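Local coordinates for protein chitinase (Thermococcus kodakarensis KOD1, PDB 5DHD) that probably binds chitin through this domain, one of the chitin-binding modules of a thermophilic chitinase that hydrolyses the polysaccharide with dual catalytic domains, at residues F3-L9 against Q95-W100; T30-V35 against R69-F75; K38-S43 against G81-V85. One frame throughout, in Å; residues are numbered along the deposited sequence.

Contact 1: F3-L9 against Q95-W100. With PE3 (3,6,9,12,15,18,21,24,27,30,33,36,39-tridecaoxahentetracontane-1,41-diol), chain G; PE3 (3,6,9,12,15,18,21,24,27,30,33,36,39-tridecaoxahentetracontane-1,41-diol), chain F; PE3 (3,6,9,12,15,18,21,24,27,30,33,36,39-tridecaoxahentetracontane-1,41-diol), chain I.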
loop_
_atom_site.group_PDB
_atom_site.type_symbol
_atom_site.label_atom_id
_atom_site.label_comp_id
_atom_site.label_asym_id
_atom_site.label_seq_id
_atom_site.Cartn_x
_atom_site.Cartn_y
_atom_site.Cartn_z
ATOM N N PHE A 3 2.082 13.085 10.542
ATOM C CA PHE A 3 1.060 12.579 9.580
ATOM C C PHE A 3 -0.140 13.520 9.570
ATOM O O PHE A 3 -0.627 13.928 10.622
ATOM C CB PHE A 3 0.638 11.153 9.966
ATOM C CG PHE A 3 1.793 10.189 10.079
ATOM C CD1 PHE A 3 1.763 9.157 11.014
ATOM C CD2 PHE A 3 2.911 10.311 9.260
ATOM C CE1 PHE A 3 2.827 8.265 11.131
ATOM C CE2 PHE A 3 3.980 9.425 9.371
ATOM C CZ PHE A 3 3.937 8.397 10.310
ATOM N N VAL A 4 -0.612 13.856 8.374
ATOM C CA VAL A 4 -1.747 14.760 8.218
ATOM C C VAL A 4 -3.076 14.160 8.664
ATOM O O VAL A 4 -3.896 14.839 9.281
ATOM C CB VAL A 4 -1.880 15.206 6.738
ATOM C CG1 VAL A 4 -3.119 16.080 6.548
ATOM C CG2 VAL A 4 -0.631 15.958 6.318
ATOM N N LYS A 5 -3.275 12.875 8.367
ATOM C CA LYS A 5 -4.512 12.201 8.722
ATOM C C LYS A 5 -4.311 10.818 9.346
ATOM O O LYS A 5 -4.630 9.793 8.719
ATOM C CB LYS A 5 -5.403 12.055 7.480
ATOM C CG LYS A 5 -5.810 13.373 6.833
ATOM C CD LYS A 5 -6.966 14.027 7.571
ATOM C CE LYS A 5 -8.254 13.243 7.371
ATOM N NZ LYS A 5 -9.397 13.829 8.126
ATOM N N PRO A 6 -3.764 10.762 10.573
ATOM C CA PRO A 6 -3.563 9.448 11.195
ATOM C C PRO A 6 -4.885 8.702 11.286
ATOM O O PRO A 6 -5.903 9.243 11.698
ATOM C CB PRO A 6 -2.930 9.773 12.554
ATOM C CG PRO A 6 -3.313 11.205 12.799
ATOM C CD PRO A 6 -3.285 11.852 11.447
ATOM N N GLY A 7 -4.862 7.443 10.862
ATOM C CA GLY A 7 -6.080 6.655 10.853
ATOM C C GLY A 7 -6.549 6.352 9.442
ATOM O O GLY A 7 -7.483 5.577 9.245
ATOM N N SER A 8 -5.901 6.956 8.450
ATOM C CA SER A 8 -6.282 6.716 7.064
ATOM C C SER A 8 -5.636 5.463 6.472
ATOM O O SER A 8 -6.061 4.991 5.421
ATOM C CB SER A 8 -5.970 7.957 6.200
ATOM O OG SER A 8 -4.655 8.446 6.404
ATOM N N LEU A 9 -4.625 4.915 7.148
ATOM C CA LEU A 9 -3.943 3.706 6.668
ATOM C C LEU A 9 -4.040 2.549 7.670
ATOM O O LEU A 9 -3.616 2.683 8.818
ATOM C CB LEU A 9 -2.456 3.975 6.421
ATOM C CG LEU A 9 -1.564 2.796 5.989
ATOM C CD1 LEU A 9 -2.011 2.251 4.600
ATOM C CD2 LEU A 9 -0.117 3.282 5.901
ATOM N N GLN A 95 0.691 15.120 0.058
ATOM C CA GLN A 95 0.942 15.167 1.496
ATOM C C GLN A 95 0.955 13.770 2.100
ATOM O O GLN A 95 0.204 12.893 1.668
ATOM C CB GLN A 95 -0.143 15.972 2.199
ATOM C CG GLN A 95 -0.244 17.420 1.761
ATOM C CD GLN A 95 -1.213 18.199 2.629
ATOM O OE1 GLN A 95 -2.377 18.395 2.274
ATOM N NE2 GLN A 95 -0.737 18.633 3.790
ATOM N N LEU A 96 1.799 13.576 3.107
ATOM C CA LEU A 96 1.885 12.289 3.785
ATOM C C LEU A 96 0.752 12.209 4.803
ATOM O O LEU A 96 0.809 12.831 5.866
ATOM C CB LEU A 96 3.244 12.130 4.483
ATOM C CG LEU A 96 3.420 10.784 5.215
ATOM C CD1 LEU A 96 3.350 9.624 4.238
ATOM C CD2 LEU A 96 4.773 10.769 5.924
ATOM N N TRP A 97 -0.283 11.448 4.469
ATOM C CA TRP A 97 -1.437 11.296 5.347
ATOM C C TRP A 97 -1.224 10.334 6.510
ATOM O O TRP A 97 -1.689 10.587 7.623
ATOM C CB TRP A 97 -2.664 10.843 4.545
ATOM C CG TRP A 97 -3.441 11.964 3.919
ATOM C CD1 TRP A 97 -2.942 13.165 3.479
ATOM C CD2 TRP A 97 -4.841 11.982 3.661
ATOM N NE1 TRP A 97 -3.967 13.937 2.971
ATOM C CE2 TRP A 97 -5.142 13.236 3.068
ATOM C CE3 TRP A 97 -5.875 11.065 3.872
ATOM C CZ2 TRP A 97 -6.444 13.589 2.688
ATOM C CZ3 TRP A 97 -7.170 11.416 3.496
ATOM C CH2 TRP A 97 -7.440 12.671 2.911
ATOM N N ASP A 98 -0.518 9.236 6.257
ATOM C CA ASP A 98 -0.301 8.243 7.298
ATOM C C ASP A 98 0.840 7.335 6.857
ATOM O O ASP A 98 1.206 7.312 5.681
ATOM C CB ASP A 98 -1.603 7.435 7.494
ATOM C CG ASP A 98 -1.756 6.868 8.906
ATOM O OD1 ASP A 98 -0.792 6.973 9.693
ATOM O OD2 ASP A 98 -2.844 6.328 9.216
ATOM N N ALA A 99 1.406 6.587 7.798
ATOM C CA ALA A 99 2.497 5.678 7.468
ATOM C C ALA A 99 2.546 4.511 8.444
ATOM O O ALA A 99 2.101 4.624 9.588
ATOM C CB ALA A 99 3.834 6.410 7.428
ATOM N N TRP A 100 3.094 3.396 7.970
ATOM C CA TRP A 100 3.207 2.170 8.750
ATOM C C TRP A 100 4.676 1.758 8.817
ATOM O O TRP A 100 5.328 1.754 7.752
ATOM C CB TRP A 100 2.368 1.081 8.070
ATOM C CG TRP A 100 2.307 -0.234 8.793
ATOM C CD1 TRP A 100 1.483 -0.555 9.819
ATOM C CD2 TRP A 100 3.085 -1.410 8.517
ATOM N NE1 TRP A 100 1.687 -1.861 10.207
ATOM C CE2 TRP A 100 2.672 -2.405 9.425
ATOM C CE3 TRP A 100 4.087 -1.715 7.592
ATOM C CZ2 TRP A 100 3.227 -3.690 9.440
ATOM C CZ3 TRP A 100 4.640 -2.993 7.602
ATOM C CH2 TRP A 100 4.205 -3.967 8.526
ATOM O OXT TRP A 100 5.199 1.456 9.920
HETATM O O31 PE3 G . -9.894 10.043 7.373
HETATM C C30 PE3 G . -9.713 9.566 8.708
HETATM C C29 PE3 G . -8.266 9.801 9.142
HETATM C C30 PE3 F . 6.047 5.227 11.020
HETATM C C29 PE3 F . 6.495 4.995 9.578
HETATM O O28 PE3 F . 7.906 4.856 9.552
HETATM C C27 PE3 F . 8.296 4.640 8.194
HETATM C C26 PE3 F . 9.819 4.500 8.109
HETATM O O25 PE3 F . 10.224 3.209 8.576
HETATM C C17 PE3 I . -9.169 5.153 12.350
HETATM O O16 PE3 I . -9.298 3.719 12.178
HETATM C C15 PE3 I . -8.585 3.368 11.024
HETATM C C14 PE3 I . -8.719 1.891 10.822
HETATM O O13 PE3 I . -9.629 1.665 9.725
#
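Lys5 lies over one face of the Trp97 indole, its CG 3.7 Å from the centroid of the six-membered ring and only 16° off the ring normal, a CH-pi contact. The aliphatic part of the lysine runs beside the tryptophan in the same direction, then two bends, at chi2 and chi3, turn the amino end off the indole. Near the indole plane, Ser8 OG stands at the edge. The Phe3 ring has the backbone of Asp98 and Ala99 over one face and Leu96 CD2 at its edge, together with a carbon of a bound polyethylene glycol (PE3, chain F); Phe3 CZ packs on Ala99 CB at 3.5 Å.

Asp98 reaches into the type II turn Lys5-Ser8. Its CG is roughly anti to the backbone N (chi1 -153°), which carries OD2 to two amides: Gly7 N at 2.8 Å and Leu9 N at 3.1 Å from OD2, arriving from opposite faces of the carboxylate plane. The other oxygen, OD1, accepts the amide of Ala99, so three backbone N-H groups fix the carboxylate's rotation. Lys5 O takes both the amide that closes the turn, from Ser8 N, and the Ser8 hydroxyl, with OG 2.7 Å away, while Val4 N to Leu96 O (3.1 Å) and Lys5 N to Trp97 O (2.9 Å) tie the N-terminal segment to the strand.

Strand 95-99 carries a classic beta bulge, with Trp97 and Asp98 set against the single residue Leu90. This strand borders the five-stranded sheet beside 85-92; Tyr31 meets the Trp97 indole edge-to-face, and Leu9, entering strand 9-15 of the other sheet, packs on Val23 and Leu25 of strand 19-26.

Contact 2: T30-V35 against R69-F75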
loop_
_atom_site.group_PDB
_atom_site.type_symbol
_atom_site.label_atom_id
_atom_site.label_comp_id
_atom_site.label_asym_id
_atom_site.label_seq_id
_atom_site.Cartn_x
_atom_site.Cartn_y
_atom_site.Cartn_z
ATOM N N THR A 30 -13.125 10.527 -2.231
ATOM C CA THR A 30 -12.428 9.903 -3.352
ATOM C C THR A 30 -11.188 10.706 -3.734
ATOM O O THR A 30 -11.261 11.914 -3.994
ATOM C CB THR A 30 -13.342 9.749 -4.577
ATOM O OG1 THR A 30 -13.923 11.031 -4.889
ATOM C CG2 THR A 30 -14.461 8.745 -4.296
ATOM N N TYR A 31 -10.046 10.025 -3.769
ATOM C CA TYR A 31 -8.771 10.661 -4.079
ATOM C C TYR A 31 -7.894 9.789 -4.958
ATOM O O TYR A 31 -8.071 8.572 -5.027
ATOM C CB TYR A 31 -7.976 10.887 -2.786
ATOM C CG TYR A 31 -8.602 11.831 -1.799
ATOM C CD1 TYR A 31 -8.320 13.199 -1.850
ATOM C CD2 TYR A 31 -9.477 11.371 -0.809
ATOM C CE1 TYR A 31 -8.888 14.085 -0.945
ATOM C CE2 TYR A 31 -10.056 12.259 0.106
ATOM C CZ TYR A 31 -9.747 13.618 0.023
ATOM O OH TYR A 31 -10.314 14.517 0.912
ATOM N N ASP A 32 -6.935 10.421 -5.623
ATOM C CA ASP A 32 -5.984 9.681 -6.430
ATOM C C ASP A 32 -4.843 9.405 -5.458
ATOM O O ASP A 32 -3.772 10.008 -5.530
ATOM C CB ASP A 32 -5.507 10.530 -7.612
ATOM C CG ASP A 32 -6.617 10.758 -8.629
ATOM O OD1 ASP A 32 -7.257 9.769 -9.008
ATOM O OD2 ASP A 32 -6.842 11.907 -9.045
ATOM N N TRP A 33 -5.099 8.501 -4.520
ATOM C CA TRP A 33 -4.103 8.164 -3.517
ATOM C C TRP A 33 -2.889 7.456 -4.087
ATOM O O TRP A 33 -2.933 6.876 -5.176
ATOM C CB TRP A 33 -4.743 7.315 -2.409
ATOM C CG TRP A 33 -5.534 6.105 -2.875
ATOM C CD1 TRP A 33 -6.887 6.015 -3.003
ATOM C CD2 TRP A 33 -5.006 4.801 -3.171
ATOM N NE1 TRP A 33 -7.243 4.722 -3.348
ATOM C CE2 TRP A 33 -6.104 3.966 -3.459
ATOM C CE3 TRP A 33 -3.709 4.261 -3.210
ATOM C CZ2 TRP A 33 -5.950 2.605 -3.791
ATOM C CZ3 TRP A 33 -3.550 2.909 -3.536
ATOM C CH2 TRP A 33 -4.665 2.101 -3.823
ATOM N N VAL A 34 -1.794 7.525 -3.337
ATOM C CA VAL A 34 -0.548 6.893 -3.724
ATOM C C VAL A 34 0.030 6.205 -2.500
ATOM O O VAL A 34 0.300 6.849 -1.490
ATOM C CB VAL A 34 0.480 7.945 -4.221
ATOM C CG1 VAL A 34 1.807 7.276 -4.563
ATOM C CG2 VAL A 34 -0.071 8.654 -5.453
ATOM N N VAL A 35 0.196 4.890 -2.581
ATOM C CA VAL A 35 0.774 4.145 -1.473
ATOM C C VAL A 35 2.156 3.668 -1.903
ATOM O O VAL A 35 2.292 2.930 -2.879
ATOM C CB VAL A 35 -0.103 2.963 -1.066
ATOM C CG1 VAL A 35 0.644 2.044 -0.099
ATOM C CG2 VAL A 35 -1.358 3.487 -0.391
ATOM N N ARG A 69 -11.046 4.592 -5.500
ATOM C CA ARG A 69 -10.481 5.871 -5.062
ATOM C C ARG A 69 -10.959 6.306 -3.679
ATOM O O ARG A 69 -10.447 7.278 -3.123
ATOM C CB ARG A 69 -10.802 6.977 -6.072
ATOM C CG ARG A 69 -10.186 6.719 -7.439
ATOM C CD ARG A 69 -10.532 7.817 -8.474
ATOM N NE ARG A 69 -9.857 9.081 -8.206
ATOM C CZ ARG A 69 -10.474 10.208 -7.844
ATOM N NH1 ARG A 69 -11.795 10.231 -7.718
ATOM N NH2 ARG A 69 -9.759 11.291 -7.561
ATOM N N GLY A 70 -11.928 5.585 -3.121
ATOM C CA GLY A 70 -12.446 5.926 -1.805
ATOM C C GLY A 70 -13.965 5.952 -1.780
ATOM O O GLY A 70 -14.592 5.599 -2.780
ATOM N N PRO A 71 -14.592 6.387 -0.672
ATOM C CA PRO A 71 -13.992 6.864 0.580
ATOM C C PRO A 71 -13.173 5.824 1.339
ATOM O O PRO A 71 -12.207 6.170 2.025
ATOM C CB PRO A 71 -15.186 7.376 1.381
ATOM C CG PRO A 71 -16.313 6.507 0.905
ATOM C CD PRO A 71 -16.068 6.429 -0.589
ATOM N N THR A 72 -13.573 4.561 1.231
ATOM C CA THR A 72 -12.854 3.473 1.884
ATOM C C THR A 72 -12.363 2.550 0.777
ATOM O O THR A 72 -13.159 1.925 0.073
ATOM C CB THR A 72 -13.756 2.677 2.850
ATOM O OG1 THR A 72 -14.301 3.572 3.839
ATOM C CG2 THR A 72 -12.944 1.616 3.580
ATOM N N ALA A 73 -11.046 2.485 0.614
ATOM C CA ALA A 73 -10.448 1.658 -0.422
ATOM C C ALA A 73 -9.701 0.483 0.183
ATOM O O ALA A 73 -8.987 0.631 1.170
ATOM C CB ALA A 73 -9.492 2.495 -1.243
ATOM N N THR A 74 -9.874 -0.689 -0.410
ATOM C CA THR A 74 -9.190 -1.878 0.065
ATOM C C THR A 74 -8.466 -2.539 -1.095
ATOM O O THR A 74 -9.025 -2.709 -2.176
ATOM C CB THR A 74 -10.165 -2.908 0.697
ATOM O OG1 THR A 74 -10.745 -2.350 1.890
ATOM C CG2 THR A 74 -9.424 -4.182 1.094
ATOM N N PHE A 75 -7.199 -2.873 -0.874
ATOM C CA PHE A 75 -6.408 -3.558 -1.887
ATOM C C PHE A 75 -5.391 -4.412 -1.162
ATOM O O PHE A 75 -5.330 -4.402 0.068
ATOM C CB PHE A 75 -5.707 -2.573 -2.863
ATOM C CG PHE A 75 -4.556 -1.793 -2.271
ATOM C CD1 PHE A 75 -4.794 -0.650 -1.498
ATOM C CD2 PHE A 75 -3.230 -2.192 -2.487
ATOM C CE1 PHE A 75 -3.737 0.074 -0.962
ATOM C CE2 PHE A 75 -2.178 -1.462 -1.943
ATOM C CZ PHE A 75 -2.441 -0.325 -1.180
#
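Trp33 and Phe75 form the apolar centre, approaching from opposite directions with their ring planes 20° apart. The rings are nearly parallel but strongly offset, with centroids 5.0 Å apart and little overlap: Trp33 CH2 sits over a face of Phe75, 3.6 Å from its CD1. Val35 adds its branched end to the same phenyl ring, CB lying 4.0 Å from Phe75 CZ, and Ala73 CB touches the indole near NE1. Trp33 CG is placed between its backbone N and carbonyl carbon (chi1 51°), which turns the indole toward Phe75 and the four-stranded sheet. Its NE1 is satisfied by Asn68 O, just before 69-75.

Farther out, Arg69 O lies near the indole plane at the edge, beside CD1, and accepts the amide of Tyr31 at 2.9 Å from Tyr31 N, the donor standing 35° out of the carbonyl plane. The Arg69 side chain turns over residues 30-32, its guanidinium lying with one face above the backbone of Thr30 and Tyr31. The bend at chi3 directs NE to Asp32 OD1 at 2.8 Å, a salt bridge in which NE approaches OD1 from above the carboxylate plane; NH2 to OD2 of Asp32, at 3.3 Å, is weak. The acid sits at the middle of an inverse gamma turn, closed by a weak bond from Trp33 N to Tyr31 O.

The chemistry is thus graded, from an aromatic and aliphatic centre joining the facing sheets of a beta-sandwich to a charged pair at the outer edge. With Asp32 exposed, the salt bridge probably meets solvent, which would moderate its strength.

Contact 3: K38-S43 against G81-V85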
loop_
_atom_site.group_PDB
_atom_site.type_symbol
_atom_site.label_atom_id
_atom_site.label_comp_id
_atom_site.label_asym_id
_atom_site.label_seq_id
_atom_site.Cartn_x
_atom_site.Cartn_y
_atom_site.Cartn_z
ATOM N N LYS A 38 8.208 0.125 0.773
ATOM C CA LYS A 38 9.639 -0.158 0.767
ATOM C C LYS A 38 9.830 -1.609 1.190
ATOM O O LYS A 38 9.382 -2.011 2.264
ATOM C CB LYS A 38 10.380 0.752 1.751
ATOM C CG LYS A 38 11.892 0.458 1.875
ATOM C CD LYS A 38 12.644 0.811 0.600
ATOM C CE LYS A 38 14.156 0.619 0.765
ATOM N NZ LYS A 38 14.526 -0.785 1.141
ATOM N N LEU A 39 10.490 -2.391 0.345
ATOM C CA LEU A 39 10.739 -3.798 0.638
ATOM C C LEU A 39 12.202 -4.030 0.988
ATOM O O LEU A 39 13.072 -3.265 0.576
ATOM C CB LEU A 39 10.440 -4.660 -0.594
ATOM C CG LEU A 39 9.048 -4.596 -1.219
ATOM C CD1 LEU A 39 8.988 -5.528 -2.423
ATOM C CD2 LEU A 39 8.010 -4.985 -0.180
ATOM N N LYS A 40 12.470 -5.089 1.745
ATOM C CA LYS A 40 13.847 -5.430 2.081
ATOM C C LYS A 40 14.517 -5.859 0.780
ATOM O O LYS A 40 13.855 -6.377 -0.119
ATOM C CB LYS A 40 13.857 -6.596 3.067
ATOM C CG LYS A 40 13.672 -6.199 4.515
ATOM C CD LYS A 40 13.913 -7.391 5.436
ATOM C CE LYS A 40 12.613 -7.916 6.016
ATOM N NZ LYS A 40 12.815 -9.174 6.791
ATOM N N ASP A 41 15.826 -5.654 0.673
ATOM C CA ASP A 41 16.538 -6.032 -0.542
ATOM C C ASP A 41 16.346 -7.511 -0.841
ATOM O O ASP A 41 16.394 -8.349 0.061
ATOM C CB ASP A 41 18.034 -5.723 -0.407
ATOM C CG ASP A 41 18.302 -4.252 -0.187
ATOM O OD1 ASP A 41 17.726 -3.427 -0.930
ATOM O OD2 ASP A 41 19.093 -3.922 0.722
ATOM N N GLY A 42 16.118 -7.827 -2.111
ATOM C CA GLY A 42 15.926 -9.210 -2.500
ATOM C C GLY A 42 14.470 -9.633 -2.566
ATOM O O GLY A 42 14.156 -10.701 -3.088
ATOM N N SER A 43 13.578 -8.810 -2.028
ATOM C CA SER A 43 12.157 -9.129 -2.050
ATOM C C SER A 43 11.463 -8.395 -3.190
ATOM O O SER A 43 11.935 -7.361 -3.658
ATOM C CB SER A 43 11.479 -8.756 -0.713
ATOM O OG SER A 43 10.071 -9.020 -0.722
ATOM N N GLY A 81 9.114 -13.696 0.672
ATOM C CA GLY A 81 9.819 -13.720 1.938
ATOM C C GLY A 81 8.923 -13.439 3.129
ATOM O O GLY A 81 7.739 -13.117 2.983
ATOM N N SER A 82 9.507 -13.556 4.315
ATOM C CA SER A 82 8.802 -13.343 5.570
ATOM C C SER A 82 8.869 -11.888 6.027
ATOM O O SER A 82 9.946 -11.369 6.331
ATOM C CB SER A 82 9.417 -14.261 6.624
ATOM O OG SER A 82 8.810 -14.052 7.879
ATOM N N GLU A 83 7.707 -11.239 6.065
ATOM C CA GLU A 83 7.584 -9.844 6.481
ATOM C C GLU A 83 8.681 -8.967 5.889
ATOM O O GLU A 83 9.455 -8.336 6.612
ATOM C CB GLU A 83 7.621 -9.778 8.012
ATOM C CG GLU A 83 6.443 -10.514 8.639
ATOM C CD GLU A 83 6.450 -10.476 10.153
ATOM O OE1 GLU A 83 6.423 -9.366 10.727
ATOM O OE2 GLU A 83 6.483 -11.563 10.765
ATOM N N SER A 84 8.724 -8.908 4.563
ATOM C CA SER A 84 9.739 -8.125 3.873
ATOM C C SER A 84 9.427 -6.634 3.735
ATOM O O SER A 84 10.301 -5.855 3.346
ATOM C CB SER A 84 10.014 -8.705 2.498
ATOM O OG SER A 84 8.930 -8.431 1.637
ATOM N N VAL A 85 8.195 -6.228 4.036
ATOM C CA VAL A 85 7.854 -4.808 3.943
ATOM C C VAL A 85 8.428 -4.055 5.138
ATOM O O VAL A 85 8.129 -4.375 6.291
ATOM C CB VAL A 85 6.323 -4.572 3.901
ATOM C CG1 VAL A 85 6.019 -3.073 4.048
ATOM C CG2 VAL A 85 5.754 -5.077 2.584
#
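Ser84 carries the contact at both its backbone and its hydroxyl. Its carbonyl O accepts the amide of Lys40, 2.8 Å from Lys40 N, and also lies 3.4 Å from Leu39 CA in a CA-H...O contact. The hydroxyl makes a second link: Ser84 and Ser43 approach to 2.7 Å between their OG atoms. Ser43 OG stands anti to its backbone N (chi1 178°), directed at Ser84, and is also hydrogen-bonded to Thr80 O. The Lys40 side chain, bent at chi3, runs along 81-85, with CE 3.2 Å from Glu83 O.

Next to these polar atoms, Leu39 CD2 packs on Val85 CG2 at 3.6 Å. The two residues form an antiparallel non-hydrogen-bonded pair, with their side chains on the same face of the sheet.

A type II turn from Lys40 to Ser43, closed by Ser43 N to Lys40 O, brings Ser43 back toward Ser84. The facing loop is itself anchored: Thr19 OG1 bonds both Gly81 O and Glu83 N, and Tyr21 OH meets Val85 N. Lys38 curls round to give its amino group to Leu39 O and forms a salt bridge with Glu86.

The contact lies where strand 34-39 ends and strand 85-92 begins, neighbours in the five-stranded sheet; Leu39, Ser43 and Ser84 all rest on Ala79 of strand 72-79 in the four-stranded sheet.

All three contacts reach the five-stranded sheet, contacts 2 and 3 from the two ends of strand 34-39 and contact 1 from its border strand 95-99. Contacts 2 and 3 lie on opposite sides of the chain's centre, their own centres about 24 Å apart, and their segments alternate along the sequence. Both are nested inside the loop closed by contact 1, which touches each: Trp97 CH2 packs 3.8 Å from Tyr31 CZ of contact 2, and Trp100 CZ3 3.8 Å from Val85 CG1 of contact 3. Polyethylene glycol lies against contact 1 and touches Val85 of contact 3.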